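Long-range contact in DegT/DnrJ/EryC1/StrS aminotransferase (Brucella abortus 2308, PDB 4QGR), which probably transfers amino groups between substrates, using pyridoxal 5'-phosphate as its cofactor: residues Q17-I29 / A251-E263. Numbering follows the deposited sequence.
Sequences QRARIENRLNAAI and AVLLEKLAILEDE
Ala251 and Ala28 meet methyl to methyl, CB to CB 4.1 Å, where helix 22-35 packs on the long helix 247-278 of this fold-type I (aspartate aminotransferase-like) PLP enzyme; the axes of 22-29 and 251-263 run nearly antiparallel (152°) and come to 8.9 Å. Val252 divides its methyls, CG1 going to Leu25 CD2 and CG2 to Ile29, which also packs on Val33 of the second subunit. Glu255 lays its CB against Leu25 CD2, then bends at chi2 (-60°) to bring its carboxylate to Arg24. Arg24 NE donates to Glu255 OE1 at 2.8 Å, in the guanidinium plane but from above the carboxylate plane, while water 4 links Arg24 NH2 to Glu255 OE2. Lys256, about 8 Å from the side chain of Lys199, the predicted cofactor lysine, curls so that NZ donates to Gln17 OE1 at 2.7 Å, from above the carbonyl plane; NZ also binds Gly202 O. Ile259 reaches Ile21 tip to tip, CD1 to CD1 4.0 Å, and sets its CB and CG2 over one face of the Arg20 guanidinium. Extended Arg20 carries NH2 to Asp262 OD2 (2.9 Å) in a salt bridge, the two planes nearly perpendicular, with water 2 joining NH1 to the same oxygen. Tyr361 OH bonds both Arg20 NH1 and Glu263 OE2; Glu263 OE2 takes Gln17 NE2 at 2.9 Å on its syn lone pair, amide and carboxylate nearly coplanar.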
loop_
_atom_site.group_PDB
_atom_site.type_symbol
_atom_site.label_atom_id
_atom_site.label_comp_id
_atom_site.label_asym_id
_atom_site.label_seq_id
_atom_site.Cartn_x
_atom_site.Cartn_y
_atom_site.Cartn_z
ATOM N N GLN A 17 7.630 -17.815 17.916
ATOM C CA GLN A 17 7.270 -18.363 16.623
ATOM C C GLN A 17 8.475 -18.376 15.689
ATOM O O GLN A 17 8.737 -19.360 15.032
ATOM C CB GLN A 17 6.115 -17.574 16.006
ATOM C CG GLN A 17 5.728 -18.121 14.634
ATOM C CD GLN A 17 4.751 -17.211 13.923
ATOM O OE1 GLN A 17 5.053 -16.068 13.622
ATOM N NE2 GLN A 17 3.589 -17.751 13.590
ATOM N N ARG A 18 9.212 -17.267 15.636
ATOM C CA ARG A 18 10.368 -17.202 14.782
ATOM C C ARG A 18 11.380 -18.265 15.217
ATOM O O ARG A 18 12.033 -18.887 14.359
ATOM C CB ARG A 18 10.973 -15.801 14.790
ATOM C CG ARG A 18 12.109 -15.623 13.803
ATOM C CD ARG A 18 12.615 -14.190 13.741
ATOM N NE ARG A 18 13.524 -13.913 14.834
ATOM C CZ ARG A 18 14.811 -14.326 14.888
ATOM N NH1 ARG A 18 15.407 -15.012 13.901
ATOM N NH2 ARG A 18 15.544 -14.035 15.953
ATOM N N ALA A 19 11.582 -18.420 16.529
ATOM C CA ALA A 19 12.553 -19.439 16.994
ATOM C C ALA A 19 12.221 -20.836 16.421
ATOM O O ALA A 19 13.146 -21.630 16.071
ATOM C CB ALA A 19 12.621 -19.479 18.509
ATOM N N ARG A 20 10.926 -21.151 16.337
ATOM C CA ARG A 20 10.485 -22.469 15.902
ATOM C C ARG A 20 10.954 -22.786 14.468
ATOM O O ARG A 20 11.294 -23.949 14.104
ATOM C CB ARG A 20 8.975 -22.517 15.994
ATOM C CG ARG A 20 8.367 -23.839 15.598
ATOM C CD ARG A 20 6.870 -23.712 15.541
ATOM N NE ARG A 20 6.184 -24.941 15.151
ATOM C CZ ARG A 20 4.892 -25.155 15.382
ATOM N NH1 ARG A 20 4.189 -24.240 16.003
ATOM N NH2 ARG A 20 4.359 -26.319 15.090
ATOM N N ILE A 21 10.991 -21.758 13.642
ATOM C CA ILE A 21 11.283 -21.923 12.227
ATOM C C ILE A 21 12.367 -20.930 11.807
ATOM O O ILE A 21 12.414 -20.472 10.677
ATOM C CB ILE A 21 10.013 -21.774 11.343
ATOM C CG1 ILE A 21 9.196 -20.522 11.708
ATOM C CG2 ILE A 21 9.085 -22.973 11.460
ATOM C CD1 ILE A 21 8.199 -20.120 10.641
ATOM N N GLU A 22 13.285 -20.654 12.721
ATOM C CA GLU A 22 14.297 -19.628 12.539
ATOM C C GLU A 22 15.131 -19.774 11.270
ATOM O O GLU A 22 15.286 -18.839 10.453
ATOM C CB GLU A 22 15.185 -19.602 13.817
ATOM C CG GLU A 22 16.347 -18.630 13.710
ATOM C CD GLU A 22 17.279 -18.587 14.917
ATOM O OE1 GLU A 22 16.939 -19.082 15.996
ATOM O OE2 GLU A 22 18.384 -18.033 14.765
ATOM N N ASN A 23 15.736 -20.942 11.115
ATOM C CA ASN A 23 16.589 -21.163 9.969
ATOM C C ASN A 23 15.841 -21.265 8.644
ATOM O O ASN A 23 16.355 -20.829 7.630
ATOM C CB ASN A 23 17.448 -22.402 10.203
ATOM C CG ASN A 23 18.409 -22.190 11.323
ATOM O OD1 ASN A 23 19.491 -21.612 11.110
ATOM N ND2 ASN A 23 18.070 -22.686 12.516
ATOM N N ARG A 24 14.613 -21.786 8.681
ATOM C CA ARG A 24 13.763 -21.816 7.481
ATOM C C ARG A 24 13.403 -20.386 7.050
ATOM O O ARG A 24 13.468 -20.047 5.865
ATOM C CB ARG A 24 12.499 -22.630 7.719
ATOM C CG ARG A 24 12.721 -24.142 7.988
ATOM C CD ARG A 24 11.417 -24.913 7.825
ATOM N NE ARG A 24 11.082 -24.998 6.402
ATOM C CZ ARG A 24 11.638 -25.836 5.527
ATOM N NH1 ARG A 24 12.496 -26.787 5.888
ATOM N NH2 ARG A 24 11.287 -25.773 4.257
ATOM N N LEU A 25 13.110 -19.533 8.016
ATOM C CA LEU A 25 12.806 -18.131 7.661
ATOM C C LEU A 25 14.052 -17.469 7.072
ATOM O O LEU A 25 13.953 -16.766 6.051
ATOM C CB LEU A 25 12.297 -17.363 8.872
ATOM C CG LEU A 25 10.867 -17.720 9.263
ATOM C CD1 LEU A 25 10.545 -17.274 10.681
ATOM C CD2 LEU A 25 9.901 -17.088 8.272
ATOM N N ASN A 26 15.222 -17.682 7.703
ATOM C CA ASN A 26 16.453 -17.088 7.171
ATOM C C ASN A 26 16.719 -17.505 5.734
ATOM O O ASN A 26 17.074 -16.671 4.899
ATOM C CB ASN A 26 17.673 -17.353 8.041
ATOM C CG ASN A 26 17.585 -16.661 9.370
ATOM O OD1 ASN A 26 16.854 -15.688 9.531
ATOM N ND2 ASN A 26 18.304 -17.167 10.332
ATOM N N ALA A 27 16.563 -18.795 5.453
ATOM C CA ALA A 27 16.810 -19.308 4.100
ATOM C C ALA A 27 15.831 -18.739 3.093
ATOM O O ALA A 27 16.217 -18.418 1.958
ATOM C CB ALA A 27 16.768 -20.816 4.060
ATOM N N ALA A 28 14.570 -18.630 3.498
ATOM C CA ALA A 28 13.507 -18.140 2.572
ATOM C C ALA A 28 13.803 -16.694 2.196
ATOM O O ALA A 28 13.709 -16.322 1.037
ATOM C CB ALA A 28 12.135 -18.291 3.216
ATOM N N ILE A 29 14.214 -15.905 3.192
ATOM C CA ILE A 29 14.538 -14.506 3.002
ATOM C C ILE A 29 15.812 -14.394 2.166
ATOM O O ILE A 29 15.867 -13.629 1.216
ATOM C CB ILE A 29 14.675 -13.789 4.381
ATOM C CG1 ILE A 29 13.293 -13.632 5.028
ATOM C CG2 ILE A 29 15.278 -12.424 4.193
ATOM C CD1 ILE A 29 13.369 -13.208 6.479
ATOM N N ALA A 251 7.657 -15.041 0.894
ATOM C CA ALA A 251 8.611 -16.082 1.291
ATOM C C ALA A 251 8.483 -16.346 2.788
ATOM O O ALA A 251 8.442 -17.516 3.233
ATOM C CB ALA A 251 9.991 -15.641 0.937
ATOM N N VAL A 252 8.377 -15.274 3.574
ATOM C CA VAL A 252 8.051 -15.409 5.002
ATOM C C VAL A 252 6.740 -16.184 5.225
ATOM O O VAL A 252 6.663 -17.152 6.024
ATOM C CB VAL A 252 8.039 -14.014 5.686
ATOM C CG1 VAL A 252 7.452 -14.107 7.087
ATOM C CG2 VAL A 252 9.454 -13.482 5.751
ATOM N N LEU A 253 5.705 -15.762 4.507
ATOM C CA LEU A 253 4.355 -16.330 4.656
ATOM C C LEU A 253 4.266 -17.825 4.309
ATOM O O LEU A 253 3.526 -18.590 4.950
ATOM C CB LEU A 253 3.351 -15.495 3.852
ATOM C CG LEU A 253 2.998 -14.177 4.540
ATOM C CD1 LEU A 253 2.426 -13.164 3.581
ATOM C CD2 LEU A 253 2.062 -14.348 5.700
ATOM N N LEU A 254 5.073 -18.234 3.349
ATOM C CA LEU A 254 5.136 -19.660 3.004
ATOM C C LEU A 254 5.556 -20.468 4.217
ATOM O O LEU A 254 4.992 -21.507 4.505
ATOM C CB LEU A 254 6.044 -19.893 1.827
ATOM C CG LEU A 254 5.444 -19.526 0.460
ATOM C CD1 LEU A 254 6.532 -19.441 -0.599
ATOM C CD2 LEU A 254 4.388 -20.541 0.048
ATOM N N GLU A 255 6.542 -19.972 4.957
ATOM C CA GLU A 255 6.975 -20.677 6.165
ATOM C C GLU A 255 5.955 -20.554 7.316
ATOM O O GLU A 255 5.703 -21.548 8.004
ATOM C CB GLU A 255 8.324 -20.171 6.598
ATOM C CG GLU A 255 9.439 -20.350 5.590
ATOM C CD GLU A 255 9.718 -21.795 5.187
ATOM O OE1 GLU A 255 9.396 -22.759 5.931
ATOM O OE2 GLU A 255 10.247 -21.988 4.086
ATOM N N LYS A 256 5.315 -19.393 7.466
ATOM C CA LYS A 256 4.252 -19.252 8.459
ATOM C C LYS A 256 3.085 -20.226 8.166
ATOM O O LYS A 256 2.543 -20.881 9.062
ATOM C CB LYS A 256 3.724 -17.825 8.512
ATOM C CG LYS A 256 4.720 -16.716 8.770
ATOM C CD LYS A 256 5.465 -16.913 10.095
ATOM C CE LYS A 256 5.909 -15.587 10.688
ATOM N NZ LYS A 256 4.776 -14.803 11.211
ATOM N N LEU A 257 2.745 -20.331 6.889
ATOM C CA LEU A 257 1.577 -21.112 6.473
ATOM C C LEU A 257 1.810 -22.575 6.800
ATOM O O LEU A 257 0.891 -23.277 7.269
ATOM C CB LEU A 257 1.238 -20.875 4.982
ATOM C CG LEU A 257 0.090 -21.741 4.453
ATOM C CD1 LEU A 257 -1.218 -21.336 5.195
ATOM C CD2 LEU A 257 -0.033 -21.551 2.949
ATOM N N ALA A 258 3.043 -23.038 6.670
ATOM C CA ALA A 258 3.341 -24.477 6.917
ATOM C C ALA A 258 3.166 -24.916 8.380
ATOM O O ALA A 258 3.045 -26.109 8.671
ATOM C CB ALA A 258 4.752 -24.849 6.428
ATOM N N ILE A 259 3.140 -23.967 9.298
ATOM C CA ILE A 259 2.862 -24.256 10.700
ATOM C C ILE A 259 1.540 -23.727 11.225
ATOM O O ILE A 259 1.200 -23.934 12.415
ATOM C CB ILE A 259 3.997 -23.771 11.653
ATOM C CG1 ILE A 259 4.130 -22.254 11.667
ATOM C CG2 ILE A 259 5.341 -24.446 11.321
ATOM C CD1 ILE A 259 5.134 -21.757 12.667
ATOM N N LEU A 260 0.763 -23.075 10.359
ATOM C CA LEU A 260 -0.486 -22.436 10.783
ATOM C C LEU A 260 -1.491 -23.448 11.343
ATOM O O LEU A 260 -2.103 -23.216 12.393
ATOM C CB LEU A 260 -1.107 -21.650 9.611
ATOM C CG LEU A 260 -2.428 -20.937 9.871
ATOM C CD1 LEU A 260 -2.268 -19.897 10.968
ATOM C CD2 LEU A 260 -2.933 -20.286 8.595
ATOM N N GLU A 261 -1.673 -24.573 10.676
ATOM C CA GLU A 261 -2.670 -25.526 11.153
ATOM C C GLU A 261 -2.349 -26.049 12.540
ATOM O O GLU A 261 -3.228 -26.129 13.356
ATOM C CB GLU A 261 -2.890 -26.675 10.153
ATOM C CG GLU A 261 -3.969 -27.651 10.577
ATOM C CD GLU A 261 -5.391 -27.117 10.546
ATOM O OE1 GLU A 261 -5.636 -25.993 10.077
ATOM O OE2 GLU A 261 -6.297 -27.831 11.041
ATOM N N ASP A 262 -1.078 -26.360 12.826
ATOM C CA ASP A 262 -0.710 -26.829 14.174
ATOM C C ASP A 262 -0.920 -25.691 15.212
ATOM O O ASP A 262 -1.414 -25.906 16.328
ATOM C CB ASP A 262 0.733 -27.329 14.180
ATOM C CG ASP A 262 1.114 -27.940 15.466
ATOM O OD1 ASP A 262 0.713 -29.096 15.711
ATOM O OD2 ASP A 262 1.850 -27.308 16.237
ATOM N N GLU A 263 -0.542 -24.471 14.824
ATOM C CA GLU A 263 -0.802 -23.301 15.651
ATOM C C GLU A 263 -2.293 -23.082 15.954
ATOM O O GLU A 263 -2.631 -22.613 17.035
ATOM C CB GLU A 263 -0.266 -22.045 14.975
ATOM C CG GLU A 263 1.246 -21.939 15.046
ATOM C CD GLU A 263 1.788 -20.665 14.442
ATOM O OE1 GLU A 263 1.073 -20.020 13.626
ATOM O OE2 GLU A 263 2.915 -20.255 14.801
HETATM O O HOH W 1 2.055 -16.273 11.171
HETATM O O HOH W 2 1.683 -24.712 17.455
HETATM O O HOH W 3 13.046 -22.018 3.889
HETATM O O HOH W 4 9.130 -24.273 3.199
#